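Local coordinates for coenzyme Q-binding protein COQ10 START domain-containing protein (Thermus thermophilus, PDB 2D4R) that is of unknown function but probably binds a lipid or similar hydrophobic ligand, as a putative member of the START domain superfamily, at residues R76-E81 with R86-W91; S49-V54 with V60-E65; L106-T111 with L122-M127. All blocks are in the same frame, centred on the assembly; numbering follows the deposited sequence.

Interactions 1 and 2 are β-hairpins of the same antiparallel sheet, joined where strands 58-69 and 74-82 run side by side; Ser79 OG of interaction 1 bonds to Leu63 O of interaction 2. Interaction 3 instead packs the next strand beyond interaction 1, 100-109, against the C-terminal helix. The hairpins combine backbone ladders with two unlike faces: large aromatic rings are buried on one, while the other is more exposed and mixes arginines and Glu88 with Phe78, Val52 and Leu63. Interaction 3 has no ladder and depends on one buried tyrosine meeting helix side chains. Interactions 2 and 3 do not touch, their nearest atoms lying about 6 Å apart.

Interaction 1 of 3, residues R76-E81 with R86-W91; sequences RFFSPE and RYEGTW
One water is gripped by both strands: it accepts from Tyr87 N at 2.7 Å and donates to Ser79 O at 2.8 Å, near the turn of this β-hairpin, part of the antiparallel sheet of a START-like, helix-grip fold; Ser79 N gives Tyr87 O only a weak direct bond. Farther from the turn the bonds are straighter, with Phe77 N to Gly89 O and Gly89 N to Phe77 O both 3.1 Å. With CG set between the backbone N and the carbonyl carbon (chi1 66°), the Phe77 ring swings across the partner strand, and Gly89 N sits 3.5 Å above the centre of one ring face. A CB on Gly89 would lie about 3.0 Å from Phe77 CZ, and the glycine backbone angles are unfavourable for any other residue. The Phe77 ring bridges two aromatic neighbours, its CE2 meeting Tyr87 CE2 and its CE1 meeting Trp91 CD1, each at 3.6 Å; both ring pairs are inclined. On the other side of the sheet Arg76 runs beside Thr90, and Phe78 beside Glu88, whose OE1 pairs with Arg86 NE. The carboxylate is turned 79° to the phenyl plane, with Glu88 OE2 at the ring edge, 3.9 Å from Phe78 CD1.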
# COMPACT_ATOMS: atom_id res chain seq x y z
N ARG A 76 4.87 3.41 -8.47
CA ARG A 76 6.04 2.93 -7.75
C ARG A 76 6.20 3.75 -6.48
O ARG A 76 5.98 4.96 -6.49
CB ARG A 76 7.30 3.08 -8.60
CG ARG A 76 7.73 1.85 -9.34
CD ARG A 76 8.75 2.17 -10.42
NE ARG A 76 8.62 1.25 -11.54
CZ ARG A 76 8.79 -0.06 -11.45
NH1 ARG A 76 8.65 -0.83 -12.53
NH2 ARG A 76 9.10 -0.61 -10.29
N PHE A 77 6.58 3.11 -5.38
CA PHE A 77 6.76 3.82 -4.12
C PHE A 77 8.02 3.39 -3.38
O PHE A 77 8.50 2.27 -3.56
CB PHE A 77 5.52 3.64 -3.22
CG PHE A 77 5.29 2.24 -2.76
CD1 PHE A 77 4.63 1.32 -3.57
CD2 PHE A 77 5.73 1.82 -1.51
CE1 PHE A 77 4.42 0.01 -3.15
CE2 PHE A 77 5.53 0.51 -1.08
CZ PHE A 77 4.87 -0.40 -1.91
N PHE A 78 8.54 4.28 -2.55
CA PHE A 78 9.79 4.02 -1.84
C PHE A 78 9.77 4.91 -0.59
O PHE A 78 9.29 6.03 -0.66
CB PHE A 78 10.97 4.37 -2.77
CG PHE A 78 12.35 4.25 -2.14
CD1 PHE A 78 13.16 3.14 -2.40
CD2 PHE A 78 12.86 5.27 -1.33
CE1 PHE A 78 14.45 3.04 -1.87
CE2 PHE A 78 14.16 5.17 -0.79
CZ PHE A 78 14.94 4.06 -1.06
N SER A 79 10.25 4.39 0.53
CA SER A 79 10.36 5.20 1.75
C SER A 79 11.79 5.69 1.93
O SER A 79 12.71 4.89 2.08
CB SER A 79 9.98 4.39 2.99
OG SER A 79 10.09 5.21 4.13
N PRO A 80 11.99 7.01 1.92
CA PRO A 80 13.31 7.63 2.08
C PRO A 80 13.67 7.79 3.56
O PRO A 80 14.84 7.98 3.92
CB PRO A 80 13.16 8.98 1.38
CG PRO A 80 11.68 9.09 0.98
CD PRO A 80 10.95 8.05 1.77
N GLU A 81 12.65 7.75 4.41
CA GLU A 81 12.87 7.84 5.84
C GLU A 81 11.69 7.29 6.65
O GLU A 81 10.55 7.22 6.18
CB GLU A 81 13.15 9.28 6.25
CG GLU A 81 11.93 10.18 6.29
CD GLU A 81 12.27 11.67 6.31
OE1 GLU A 81 12.26 12.28 7.40
OE2 GLU A 81 12.53 12.24 5.23
N ARG A 86 14.06 -0.18 4.54
CA ARG A 86 13.61 -0.25 3.16
C ARG A 86 12.12 -0.54 3.14
O ARG A 86 11.63 -1.41 3.86
CB ARG A 86 14.39 -1.35 2.44
CG ARG A 86 14.10 -1.51 0.97
CD ARG A 86 14.97 -2.63 0.41
NE ARG A 86 15.00 -2.64 -1.05
CZ ARG A 86 15.61 -3.57 -1.78
NH1 ARG A 86 16.24 -4.58 -1.18
NH2 ARG A 86 15.59 -3.49 -3.10
N TYR A 87 11.39 0.23 2.34
CA TYR A 87 9.97 0.02 2.15
C TYR A 87 9.56 0.52 0.77
O TYR A 87 9.38 1.71 0.56
CB TYR A 87 9.20 0.77 3.22
CG TYR A 87 7.73 0.42 3.28
CD1 TYR A 87 7.24 -0.49 4.22
CD2 TYR A 87 6.81 1.05 2.44
CE1 TYR A 87 5.87 -0.75 4.32
CE2 TYR A 87 5.44 0.79 2.53
CZ TYR A 87 4.98 -0.11 3.47
OH TYR A 87 3.62 -0.35 3.55
N GLU A 88 9.40 -0.42 -0.16
CA GLU A 88 9.24 -0.06 -1.55
C GLU A 88 8.52 -1.15 -2.35
O GLU A 88 8.48 -2.32 -1.94
CB GLU A 88 10.61 0.21 -2.18
CG GLU A 88 11.49 -1.02 -2.29
CD GLU A 88 12.87 -0.72 -2.84
OE1 GLU A 88 13.84 -0.83 -2.08
OE2 GLU A 88 12.98 -0.38 -4.04
N GLY A 89 7.98 -0.75 -3.49
CA GLY A 89 7.26 -1.71 -4.29
C GLY A 89 6.42 -1.07 -5.38
O GLY A 89 6.67 0.05 -5.81
N THR A 90 5.41 -1.78 -5.83
CA THR A 90 4.59 -1.28 -6.91
C THR A 90 3.15 -1.66 -6.65
O THR A 90 2.89 -2.70 -6.06
CB THR A 90 5.02 -1.89 -8.26
OG1 THR A 90 4.80 -3.30 -8.21
CG2 THR A 90 6.51 -1.60 -8.53
N TRP A 91 2.24 -0.79 -7.06
CA TRP A 91 0.84 -1.16 -7.28
C TRP A 91 0.62 -1.19 -8.80
O TRP A 91 0.92 -0.22 -9.50
CB TRP A 91 -0.11 -0.12 -6.67
CG TRP A 91 -0.01 0.08 -5.17
CD1 TRP A 91 1.10 0.48 -4.47
CD2 TRP A 91 -1.08 -0.01 -4.22
NE1 TRP A 91 0.78 0.65 -3.15
CE2 TRP A 91 -0.54 0.36 -2.96
CE3 TRP A 91 -2.43 -0.37 -4.30
CZ2 TRP A 91 -1.32 0.39 -1.80
CZ3 TRP A 91 -3.20 -0.34 -3.14
CH2 TRP A 91 -2.64 0.04 -1.91
O HOH W 1 12.52 2.27 1.03

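Interaction 2 of 3, residues S49-V54 with V60-E65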
# COMPACT_ATOMS: atom_id res chain seq x y z
N SER A 49 3.84 11.08 1.22
CA SER A 49 2.83 10.85 2.23
C SER A 49 3.43 10.30 3.52
O SER A 49 4.45 9.61 3.49
CB SER A 49 1.78 9.89 1.69
OG SER A 49 2.37 8.65 1.35
N ARG A 50 2.79 10.61 4.64
CA ARG A 50 3.24 10.16 5.95
C ARG A 50 2.30 9.09 6.49
O ARG A 50 1.12 9.34 6.72
CB ARG A 50 3.30 11.35 6.93
CG ARG A 50 3.70 10.98 8.37
CD ARG A 50 3.73 12.20 9.30
NE ARG A 50 4.23 13.42 8.65
CZ ARG A 50 5.51 13.80 8.62
NH1 ARG A 50 6.44 13.07 9.21
NH2 ARG A 50 5.85 14.93 8.00
N TRP A 51 2.81 7.88 6.67
CA TRP A 51 2.00 6.77 7.15
C TRP A 51 2.28 6.48 8.63
O TRP A 51 3.43 6.53 9.09
CB TRP A 51 2.26 5.50 6.32
CG TRP A 51 1.84 5.58 4.85
CD1 TRP A 51 2.27 6.49 3.93
CD2 TRP A 51 0.94 4.70 4.15
NE1 TRP A 51 1.70 6.23 2.71
CE2 TRP A 51 0.88 5.14 2.81
CE3 TRP A 51 0.18 3.58 4.53
CZ2 TRP A 51 0.09 4.50 1.84
CZ3 TRP A 51 -0.61 2.95 3.57
CH2 TRP A 51 -0.65 3.42 2.24
N VAL A 52 1.22 6.19 9.37
CA VAL A 52 1.35 5.51 10.64
C VAL A 52 0.46 4.29 10.63
O VAL A 52 -0.75 4.40 10.46
CB VAL A 52 0.95 6.40 11.85
CG1 VAL A 52 1.06 5.59 13.15
CG2 VAL A 52 1.83 7.64 11.92
N ALA A 53 1.07 3.12 10.81
CA ALA A 53 0.34 1.86 10.81
C ALA A 53 0.50 1.20 12.17
O ALA A 53 1.44 1.49 12.92
CB ALA A 53 0.88 0.94 9.69
N VAL A 54 -0.44 0.33 12.49
CA VAL A 54 -0.31 -0.45 13.70
C VAL A 54 -0.18 -1.93 13.38
O VAL A 54 -0.93 -2.48 12.60
CB VAL A 54 -1.50 -0.23 14.66
CG1 VAL A 54 -1.68 1.27 14.90
CG2 VAL A 54 -2.76 -0.86 14.10
N VAL A 60 4.13 1.74 13.67
CA VAL A 60 5.25 1.85 12.76
C VAL A 60 4.99 3.04 11.86
O VAL A 60 3.91 3.15 11.29
CB VAL A 60 5.40 0.55 11.94
CG1 VAL A 60 6.51 0.69 10.92
CG2 VAL A 60 5.71 -0.62 12.88
N ARG A 61 5.97 3.94 11.74
CA ARG A 61 5.80 5.22 11.07
C ARG A 61 6.81 5.37 9.94
O ARG A 61 7.99 5.08 10.12
CB ARG A 61 6.02 6.37 12.07
CG ARG A 61 5.19 6.30 13.32
CD ARG A 61 5.77 7.18 14.41
NE ARG A 61 6.25 6.39 15.55
CZ ARG A 61 5.76 6.48 16.78
NH1 ARG A 61 4.78 7.34 17.06
NH2 ARG A 61 6.25 5.70 17.75
N TRP A 62 6.36 5.81 8.78
CA TRP A 62 7.30 6.12 7.72
C TRP A 62 6.78 7.20 6.78
O TRP A 62 5.58 7.48 6.73
CB TRP A 62 7.65 4.85 6.92
CG TRP A 62 6.56 4.32 6.06
CD1 TRP A 62 6.43 4.47 4.70
CD2 TRP A 62 5.46 3.49 6.47
NE1 TRP A 62 5.33 3.80 4.24
CE2 TRP A 62 4.71 3.19 5.30
CE3 TRP A 62 5.02 2.98 7.71
CZ2 TRP A 62 3.56 2.38 5.34
CZ3 TRP A 62 3.88 2.19 7.74
CH2 TRP A 62 3.17 1.89 6.56
N LEU A 63 7.70 7.82 6.06
CA LEU A 63 7.34 8.69 4.96
C LEU A 63 7.49 7.89 3.68
O LEU A 63 8.35 7.03 3.58
CB LEU A 63 8.24 9.93 4.96
CG LEU A 63 7.92 10.87 6.14
CD1 LEU A 63 9.14 11.71 6.50
CD2 LEU A 63 6.75 11.78 5.78
N GLU A 64 6.63 8.16 2.71
CA GLU A 64 6.58 7.36 1.49
C GLU A 64 6.47 8.27 0.28
O GLU A 64 5.67 9.20 0.26
CB GLU A 64 5.39 6.41 1.52
CG GLU A 64 5.39 5.37 0.41
CD GLU A 64 4.21 4.42 0.49
OE1 GLU A 64 3.27 4.56 -0.31
OE2 GLU A 64 4.23 3.53 1.37
N GLU A 65 7.29 7.99 -0.72
CA GLU A 65 7.20 8.69 -1.99
C GLU A 65 6.57 7.73 -3.00
O GLU A 65 7.05 6.61 -3.21
CB GLU A 65 8.60 9.15 -2.45
CG GLU A 65 9.34 10.06 -1.42
CD GLU A 65 10.60 10.77 -1.96
OE1 GLU A 65 11.27 10.24 -2.87
OE2 GLU A 65 10.93 11.87 -1.46
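Backbone bonds tie Ser49 to Glu64, Trp51 to Trp62 and Ala53 to Val60, two for each pair, in an uninterrupted antiparallel ladder; the shortest, Glu64 N to Ser49 O, is 2.7 Å. The side-chain hydrogen bonds run along each strand. Trp51 NE1 gives its proton close to the indole plane to Ser49 OG at 2.9 Å, and that hydroxyl also bonds to Glu66. Trp62 NE1 reaches Glu64 OE2 at 3.1 Å by a nearly straight bond in its own ring plane, meeting the anti side of the carboxylate. Strands 46-55 and 58-69 form this β-hairpin of the curved sheet in the START-like fold, and the face carrying Trp51 and Trp62 is the buried one. The aromatic contacts lie there. Trp62 CG takes the position between the backbone N and the carbonyl carbon (chi1 71°), which tips the indole across toward strand 46-55. Trp51 CB stands over its six-membered ring, a CH-pi contact of 3.5 Å from CB to the ring centroid, while the two five-membered rings are inclined by only 18° but displaced, with little overlap. Ala53 CB meets the Trp62 edge, 3.8 Å from CZ3. With an alanine here in place of Trp62, the ring under Trp51 CB and beside Ala53 CB is gone, as is the N-H that holds one Glu64 oxygen, which would probably leave a gap and the carboxylate freer to turn. Glu64 OE2 also lies over the Trp51 ring, near its rim. The other face mixes aliphatic and charged groups: Arg50 bends at chi3 (-37°) so that Leu63 CD2 lies 3.6 Å above its guanidinium plane, its NE forming a long, weak ion pair with Glu38, and Val52 CG2 packs on Arg61 CG at 3.9 Å.

Interaction 3 of 3, residues L106-T111 with L122-M127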
# COMPACT_ATOMS: atom_id res chain seq x y z
N LEU A 106 5.68 -5.64 -2.31
CA LEU A 106 6.34 -4.86 -1.26
C LEU A 106 7.66 -5.50 -0.79
O LEU A 106 7.67 -6.58 -0.20
CB LEU A 106 5.40 -4.70 -0.07
CG LEU A 106 5.94 -4.02 1.19
CD1 LEU A 106 6.49 -2.64 0.87
CD2 LEU A 106 4.82 -3.93 2.20
N THR A 107 8.76 -4.81 -1.06
CA THR A 107 10.05 -5.19 -0.50
C THR A 107 10.32 -4.31 0.71
O THR A 107 10.26 -3.09 0.62
CB THR A 107 11.18 -4.99 -1.52
OG1 THR A 107 10.98 -5.88 -2.62
CG2 THR A 107 12.56 -5.21 -0.88
N TYR A 108 10.60 -4.93 1.84
CA TYR A 108 10.82 -4.18 3.07
C TYR A 108 12.04 -4.73 3.80
O TYR A 108 12.40 -5.90 3.64
CB TYR A 108 9.60 -4.28 3.98
CG TYR A 108 9.40 -5.69 4.50
CD1 TYR A 108 9.91 -6.07 5.75
CD2 TYR A 108 8.78 -6.67 3.72
CE1 TYR A 108 9.81 -7.39 6.20
CE2 TYR A 108 8.67 -7.99 4.16
CZ TYR A 108 9.20 -8.34 5.40
OH TYR A 108 9.10 -9.64 5.83
N GLU A 109 12.66 -3.88 4.61
CA GLU A 109 13.67 -4.34 5.55
C GLU A 109 13.49 -3.59 6.85
O GLU A 109 13.47 -2.36 6.89
CB GLU A 109 15.07 -4.12 4.99
CG GLU A 109 15.48 -5.15 3.94
CD GLU A 109 16.78 -4.80 3.23
OE1 GLU A 109 16.93 -5.16 2.04
OE2 GLU A 109 17.65 -4.16 3.88
N LEU A 110 13.36 -4.36 7.93
CA LEU A 110 13.11 -3.82 9.25
C LEU A 110 14.19 -4.37 10.19
O LEU A 110 14.16 -5.55 10.52
CB LEU A 110 11.75 -4.31 9.73
CG LEU A 110 10.66 -3.33 10.16
CD1 LEU A 110 9.68 -4.11 11.01
CD2 LEU A 110 11.24 -2.17 10.95
N THR A 111 15.13 -3.54 10.62
CA THR A 111 16.12 -4.01 11.58
C THR A 111 15.57 -4.00 13.01
O THR A 111 15.12 -2.97 13.51
CB THR A 111 17.44 -3.19 11.57
OG1 THR A 111 17.16 -1.79 11.66
CG2 THR A 111 18.23 -3.48 10.32
N LEU A 122 7.43 -14.42 11.35
CA LEU A 122 6.30 -13.69 11.88
C LEU A 122 6.21 -12.30 11.24
O LEU A 122 5.14 -11.90 10.76
CB LEU A 122 6.42 -13.56 13.40
CG LEU A 122 5.28 -12.79 14.08
CD1 LEU A 122 3.92 -13.37 13.66
CD2 LEU A 122 5.47 -12.85 15.59
N VAL A 123 7.32 -11.57 11.23
CA VAL A 123 7.39 -10.29 10.52
C VAL A 123 6.88 -10.45 9.09
O VAL A 123 6.10 -9.62 8.60
CB VAL A 123 8.84 -9.75 10.43
CG1 VAL A 123 8.92 -8.67 9.38
CG2 VAL A 123 9.27 -9.19 11.78
N GLN A 124 7.33 -11.50 8.43
CA GLN A 124 6.94 -11.76 7.06
C GLN A 124 5.42 -11.84 6.96
O GLN A 124 4.82 -11.15 6.14
CB GLN A 124 7.55 -13.08 6.58
CG GLN A 124 7.20 -13.43 5.15
CD GLN A 124 8.04 -12.68 4.15
OE1 GLN A 124 9.27 -12.70 4.23
NE2 GLN A 124 7.40 -12.03 3.20
N LYS A 125 4.82 -12.67 7.79
CA LYS A 125 3.38 -12.87 7.76
C LYS A 125 2.62 -11.57 8.06
O LYS A 125 1.66 -11.24 7.38
CB LYS A 125 2.95 -13.96 8.75
CG LYS A 125 1.47 -14.36 8.61
CD LYS A 125 1.17 -14.97 7.24
CE LYS A 125 -0.34 -15.09 6.96
NZ LYS A 125 -0.63 -16.04 5.84
N LEU A 126 3.05 -10.84 9.09
CA LEU A 126 2.48 -9.52 9.34
C LEU A 126 2.53 -8.61 8.10
O LEU A 126 1.56 -7.92 7.80
CB LEU A 126 3.21 -8.85 10.52
CG LEU A 126 2.85 -9.35 11.93
CD1 LEU A 126 3.86 -8.83 12.95
CD2 LEU A 126 1.44 -8.89 12.30
N MSE A 127 3.63 -8.61 7.37
CA MSE A 127 3.73 -7.77 6.17
C MSE A 127 2.85 -8.33 5.06
O MSE A 127 2.48 -7.62 4.13
CB MSE A 127 5.18 -7.67 5.67
CG MSE A 127 6.11 -6.86 6.58
SE MSE A 127 5.65 -4.97 6.79
CE MSE A 127 5.00 -5.02 8.58
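Tyr108 reaches from its strand to the C-terminal helix to meet Val123, Gln124 and selenomethionine Met127. Its CB rests near the carbonyl of Arg86 on the neighbouring strand. From there chi1 of 67° places CG between the backbone N and the carbonyl carbon, and the ring heads for the helix. Met127 CG stands over the centre of the Tyr108 ring, rather nearer its CZ end, in a CH-pi contact 3.6 Å from the centroid. The Met127 selenium lies higher above the same face, 4.6 Å from the centroid, a Met-aromatic contact. Farther along the ring, Tyr108 CE1 also touches Val123 CG1 at 3.5 Å, while Tyr108 CE2 keeps to Met127, with CG and CB both close by. Tyr108 CZ is 3.6 Å from Met127 CG. At the tip, Tyr108 OH arrives against the helix backbone, 3.3 Å from Gln124 CA. Tyr108 OH also gives a weak hydrogen bond to Gln124 OE1 at 3.5 Å. That amide is steadied from its other end, where NE2 donates to the carbonyl of Glu3. The whole contact sits where helix 120-144 crosses the sheet, the axes of strand 106-109 and helix 122-127 being 10.8 Å apart and at 142°; Val4 of strand 3-10 packs against Tyr108, Gln124 and Met127 alike, while Phe84 in the turn before strand 86-95 also touches Met127.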